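Local coordinates for protein DynE8 (Micromonospora chersina, PDB 4AMM) that supplies the acyltransferase domain of an iterative enediyne polyketide synthase, which probably loads acyl units for assembly of the dynemicin polyketide chain, at residues D2-L16 and H46-R59. Residues are numbered along the deposited sequence; the frame is centred on the assembly and turned at random.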
loop_
_atom_site.group_PDB
_atom_site.type_symbol
_atom_site.label_atom_id
_atom_site.label_comp_id
_atom_site.label_asym_id
_atom_site.label_seq_id
_atom_site.Cartn_x
_atom_site.Cartn_y
_atom_site.Cartn_z
ATOM N N ASP A 2 -2.810 -19.643 7.512
ATOM C CA ASP A 2 -3.848 -20.041 6.536
ATOM C C ASP A 2 -3.410 -20.017 5.060
ATOM O O ASP A 2 -4.045 -20.611 4.199
ATOM C CB ASP A 2 -5.151 -19.233 6.727
ATOM C CG ASP A 2 -4.964 -17.695 6.581
ATOM O OD1 ASP A 2 -3.807 -17.196 6.516
ATOM O OD2 ASP A 2 -6.003 -16.979 6.557
ATOM N N HIS A 3 -2.298 -19.336 4.770
ATOM C CA HIS A 3 -1.711 -19.457 3.455
ATOM C C HIS A 3 -0.274 -19.868 3.718
ATOM O O HIS A 3 0.366 -19.440 4.720
ATOM C CB HIS A 3 -1.682 -18.147 2.652
ATOM C CG HIS A 3 -2.999 -17.752 2.077
ATOM N ND1 HIS A 3 -4.056 -17.386 2.876
ATOM C CD2 HIS A 3 -3.438 -17.699 0.807
ATOM C CE1 HIS A 3 -5.106 -17.137 2.118
ATOM N NE2 HIS A 3 -4.754 -17.296 0.856
ATOM N N GLU A 4 0.200 -20.713 2.842
ATOM C CA GLU A 4 1.575 -21.154 2.844
ATOM C C GLU A 4 2.298 -20.430 1.723
ATOM O O GLU A 4 1.710 -20.089 0.682
ATOM C CB GLU A 4 1.624 -22.667 2.651
ATOM C CG GLU A 4 3.029 -23.172 2.904
ATOM C CD GLU A 4 3.490 -22.750 4.337
ATOM O OE1 GLU A 4 3.099 -23.398 5.339
ATOM O OE2 GLU A 4 4.151 -21.680 4.435
ATOM N N LEU A 5 3.616 -20.231 1.876
ATOM C CA LEU A 5 4.460 -19.638 0.861
ATOM C C LEU A 5 5.331 -20.668 0.234
ATOM O O LEU A 5 6.119 -21.326 0.953
ATOM C CB LEU A 5 5.371 -18.602 1.564
ATOM C CG LEU A 5 6.466 -17.985 0.672
ATOM C CD1 LEU A 5 5.871 -17.219 -0.533
ATOM C CD2 LEU A 5 7.297 -17.030 1.589
ATOM N N VAL A 6 5.248 -20.847 -1.084
ATOM C CA VAL A 6 6.017 -21.853 -1.769
ATOM C C VAL A 6 6.897 -21.175 -2.784
ATOM O O VAL A 6 6.427 -20.467 -3.688
ATOM C CB VAL A 6 5.108 -22.839 -2.540
ATOM C CG1 VAL A 6 5.954 -23.843 -3.193
ATOM C CG2 VAL A 6 4.171 -23.465 -1.521
ATOM N N VAL A 7 8.240 -21.250 -2.537
ATOM C CA VAL A 7 9.179 -20.655 -3.456
ATOM C C VAL A 7 10.077 -21.695 -4.074
ATOM O O VAL A 7 10.363 -22.711 -3.422
ATOM C CB VAL A 7 10.059 -19.564 -2.774
ATOM C CG1 VAL A 7 9.229 -18.493 -2.065
ATOM C CG2 VAL A 7 11.116 -20.175 -1.757
ATOM N N CYS A 8 10.577 -21.384 -5.262
ATOM C CA CYS A 8 11.745 -22.138 -5.740
ATOM C C CYS A 8 12.391 -21.429 -6.889
ATOM O O CYS A 8 11.939 -20.398 -7.331
ATOM C CB CYS A 8 11.431 -23.560 -6.048
ATOM S SG CYS A 8 10.351 -23.628 -7.404
ATOM N N GLY A 9 13.505 -22.020 -7.369
ATOM C CA GLY A 9 14.174 -21.381 -8.453
ATOM C C GLY A 9 15.188 -22.302 -9.101
ATOM O O GLY A 9 15.372 -23.419 -8.677
ATOM N N ALA A 10 15.783 -21.772 -10.126
ATOM C CA ALA A 10 16.681 -22.584 -10.935
ATOM C C ALA A 10 17.570 -21.662 -11.754
ATOM O O ALA A 10 17.387 -20.436 -11.830
ATOM C CB ALA A 10 15.854 -23.562 -11.785
ATOM N N PRO A 11 18.562 -22.276 -12.466
ATOM C CA PRO A 11 19.463 -21.366 -13.161
ATOM C C PRO A 11 18.913 -20.709 -14.405
ATOM O O PRO A 11 19.433 -19.675 -14.824
ATOM C CB PRO A 11 20.674 -22.295 -13.558
ATOM C CG PRO A 11 20.645 -23.327 -12.601
ATOM C CD PRO A 11 19.170 -23.582 -12.229
ATOM N N ASP A 12 17.895 -21.265 -15.041
ATOM C CA ASP A 12 17.339 -20.661 -16.246
ATOM C C ASP A 12 15.930 -21.205 -16.454
ATOM O O ASP A 12 15.478 -22.055 -15.690
ATOM C CB ASP A 12 18.243 -20.920 -17.503
ATOM C CG ASP A 12 18.575 -22.368 -17.723
ATOM O OD1 ASP A 12 17.765 -23.317 -17.514
ATOM O OD2 ASP A 12 19.734 -22.557 -18.164
ATOM N N ALA A 13 15.289 -20.756 -17.527
ATOM C CA ALA A 13 13.895 -21.174 -17.764
ATOM C C ALA A 13 13.708 -22.660 -17.977
ATOM O O ALA A 13 12.738 -23.252 -17.499
ATOM C CB ALA A 13 13.287 -20.447 -18.959
ATOM N N ALA A 14 14.569 -23.278 -18.789
ATOM C CA ALA A 14 14.453 -24.724 -18.960
ATOM C C ALA A 14 14.543 -25.520 -17.679
ATOM O O ALA A 14 13.777 -26.437 -17.447
ATOM C CB ALA A 14 15.579 -25.213 -19.963
ATOM N N ALA A 15 15.493 -25.161 -16.817
ATOM C CA ALA A 15 15.711 -25.848 -15.576
ATOM C C ALA A 15 14.520 -25.567 -14.618
ATOM O O ALA A 15 14.153 -26.446 -13.829
ATOM C CB ALA A 15 17.061 -25.388 -14.935
ATOM N N LEU A 16 13.988 -24.332 -14.695
ATOM C CA LEU A 16 12.819 -24.042 -13.815
ATOM C C LEU A 16 11.637 -24.842 -14.274
ATOM O O LEU A 16 10.927 -25.391 -13.411
ATOM C CB LEU A 16 12.550 -22.534 -13.834
ATOM C CG LEU A 16 11.400 -22.084 -12.866
ATOM C CD1 LEU A 16 11.741 -22.506 -11.407
ATOM C CD2 LEU A 16 11.137 -20.621 -13.112
ATOM N N HIS A 46 16.365 -22.954 -1.756
ATOM C CA HIS A 46 16.269 -21.994 -2.819
ATOM C C HIS A 46 16.336 -20.587 -2.281
ATOM O O HIS A 46 15.401 -19.819 -2.201
ATOM C CB HIS A 46 14.901 -22.206 -3.563
ATOM C CG HIS A 46 14.907 -23.485 -4.310
ATOM N ND1 HIS A 46 14.331 -24.645 -3.849
ATOM C CD2 HIS A 46 15.564 -23.801 -5.441
ATOM C CE1 HIS A 46 14.566 -25.610 -4.736
ATOM N NE2 HIS A 46 15.282 -25.110 -5.711
ATOM N N ARG A 47 17.554 -20.217 -1.893
ATOM C CA ARG A 47 17.876 -18.899 -1.303
ATOM C C ARG A 47 19.267 -18.501 -1.734
ATOM O O ARG A 47 20.096 -19.401 -1.938
ATOM C CB ARG A 47 17.627 -18.892 0.192
ATOM C CG ARG A 47 18.538 -19.914 0.996
ATOM C CD ARG A 47 17.915 -20.102 2.438
ATOM N NE ARG A 47 18.781 -20.945 3.258
ATOM C CZ ARG A 47 19.695 -20.418 4.125
ATOM N NH1 ARG A 47 19.650 -19.139 4.491
ATOM N NH2 ARG A 47 20.539 -21.269 4.685
ATOM N N GLY A 48 19.445 -17.211 -1.885
ATOM C CA GLY A 48 20.773 -16.708 -2.323
ATOM C C GLY A 48 20.647 -16.181 -3.740
ATOM O O GLY A 48 19.699 -15.486 -4.070
ATOM N N ASP A 49 21.584 -16.601 -4.595
ATOM C CA ASP A 49 21.517 -16.177 -6.030
ATOM C C ASP A 49 20.737 -17.271 -6.761
ATOM O O ASP A 49 21.187 -18.379 -7.003
ATOM C CB ASP A 49 22.979 -16.187 -6.554
ATOM C CG ASP A 49 23.147 -15.466 -7.865
ATOM O OD1 ASP A 49 22.139 -15.217 -8.564
ATOM O OD2 ASP A 49 24.336 -15.126 -8.173
ATOM N N VAL A 50 19.493 -16.978 -6.968
ATOM C CA VAL A 50 18.554 -17.960 -7.540
ATOM C C VAL A 50 18.060 -17.259 -8.799
ATOM O O VAL A 50 17.216 -16.349 -8.775
ATOM C CB VAL A 50 17.354 -18.145 -6.635
ATOM C CG1 VAL A 50 16.403 -19.110 -7.288
ATOM C CG2 VAL A 50 17.698 -18.721 -5.227
ATOM N N PRO A 51 18.618 -17.563 -9.979
ATOM C CA PRO A 51 18.409 -16.723 -11.166
ATOM C C PRO A 51 16.951 -16.608 -11.626
ATOM O O PRO A 51 16.491 -15.446 -11.708
ATOM C CB PRO A 51 19.362 -17.415 -12.220
ATOM C CG PRO A 51 20.466 -18.082 -11.314
ATOM C CD PRO A 51 19.671 -18.600 -10.124
ATOM N N ALA A 52 16.296 -17.725 -11.840
ATOM C CA ALA A 52 14.896 -17.804 -12.343
ATOM C C ALA A 52 14.065 -18.277 -11.123
ATOM O O ALA A 52 14.395 -19.235 -10.435
ATOM C CB ALA A 52 14.803 -18.867 -13.475
ATOM N N ARG A 53 12.969 -17.516 -10.887
ATOM C CA ARG A 53 12.217 -17.689 -9.607
ATOM C C ARG A 53 10.712 -17.868 -9.787
ATOM O O ARG A 53 10.100 -17.220 -10.651
ATOM C CB ARG A 53 12.473 -16.460 -8.737
ATOM C CG ARG A 53 13.938 -16.213 -8.347
ATOM C CD ARG A 53 14.106 -15.055 -7.383
ATOM N NE ARG A 53 15.524 -14.943 -6.990
ATOM C CZ ARG A 53 15.944 -14.257 -5.908
ATOM N NH1 ARG A 53 15.094 -13.609 -5.083
ATOM N NH2 ARG A 53 17.305 -14.182 -5.692
ATOM N N PHE A 54 10.189 -18.660 -8.921
ATOM C CA PHE A 54 8.728 -18.901 -8.783
ATOM C C PHE A 54 8.425 -18.648 -7.361
ATOM O O PHE A 54 9.106 -19.133 -6.432
ATOM C CB PHE A 54 8.390 -20.351 -9.153
ATOM C CG PHE A 54 7.006 -20.803 -8.766
ATOM C CD1 PHE A 54 6.823 -21.329 -7.532
ATOM C CD2 PHE A 54 5.980 -20.681 -9.684
ATOM C CE1 PHE A 54 5.559 -21.772 -7.122
ATOM C CE2 PHE A 54 4.697 -21.122 -9.295
ATOM C CZ PHE A 54 4.504 -21.650 -8.037
ATOM N N ALA A 55 7.259 -18.004 -7.044
ATOM C CA ALA A 55 6.763 -17.983 -5.676
ATOM C C ALA A 55 5.236 -17.884 -5.718
ATOM O O ALA A 55 4.738 -17.079 -6.535
ATOM C CB ALA A 55 7.309 -16.725 -4.918
ATOM N N ALA A 56 4.568 -18.579 -4.816
ATOM C CA ALA A 56 3.104 -18.506 -4.767
ATOM C C ALA A 56 2.703 -18.599 -3.344
ATOM O O ALA A 56 3.223 -19.376 -2.530
ATOM C CB ALA A 56 2.527 -19.680 -5.553
ATOM N N ALA A 57 1.635 -17.853 -3.028
ATOM C CA ALA A 57 0.958 -18.011 -1.763
ATOM C C ALA A 57 -0.266 -18.907 -2.018
ATOM O O ALA A 57 -1.064 -18.562 -2.889
ATOM C CB ALA A 57 0.509 -16.655 -1.265
ATOM N N VAL A 58 -0.390 -19.951 -1.252
ATOM C CA VAL A 58 -1.439 -20.953 -1.536
ATOM C C VAL A 58 -2.160 -21.355 -0.278
ATOM O O VAL A 58 -1.615 -21.345 0.819
ATOM C CB VAL A 58 -0.829 -22.192 -2.257
ATOM C CG1 VAL A 58 -0.097 -21.798 -3.610
ATOM C CG2 VAL A 58 0.120 -22.950 -1.292
ATOM N N ARG A 59 -3.438 -21.782 -0.439
ATOM C CA ARG A 59 -4.199 -22.243 0.708
ATOM C C ARG A 59 -3.989 -23.707 1.027
ATOM O O ARG A 59 -4.090 -24.104 2.168
ATOM C CB ARG A 59 -5.719 -21.925 0.557
ATOM C CG ARG A 59 -5.981 -20.421 0.601
ATOM C CD ARG A 59 -7.485 -20.105 0.796
ATOM N NE ARG A 59 -8.317 -20.914 -0.098
ATOM C CZ ARG A 59 -9.536 -21.389 0.199
ATOM N NH1 ARG A 59 -10.112 -21.161 1.390
ATOM N NH2 ARG A 59 -10.179 -22.123 -0.696
#
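E4, V6, C8 and A10 each trade two backbone hydrogen bonds with V58, A56, F54 and A52, pairing strands 4-10 and 52-58 antiparallel at 167°. The bonds are short and regular, such as E4 N to V58 O at 2.8 Å. Strand 4-10 edges a four-stranded antiparallel sheet and is joined to 52-58 through helices 13-27 and 32-45. This small alpha/beta region, apart from the parallel sheet of the acyltransferase core, is consistent with the ketosynthase-acyltransferase linker subdomain of related synthases. R53 sends NE straight to V50 O at 2.8 Å, in the guanidinium plane; NH2 forms a salt bridge with D392, and NH1 donates to V391 O. E4 forms a salt bridge with R401.

V6, C8, F54 and V58 form the face toward helices 13-27 and 61-76, where V6 CG2 touches V58 CG2 at 4.1 Å. On the other face, small A55 leaves room for V7 CG1. H46 lies flat over C8, whose CB stands 3.8 Å from the ring centroid; with CG anti to its carbonyl carbon (chi1 -69°), the imidazole folds back over the strand, and ND1 is hydrogen-bonded to L42 O. Replacing H46 with an alanine would probably uncover C8 CB and leave L42 O without this donor.

At one end, CG of R59 makes a CH-pi contact over one face of the H3 ring, offset toward its rim, 3.7 Å from the centroid. At the other, G9 suits its place because a side chain would collide with V50, whose CG1 already presses to 3.4 Å from G9 CA.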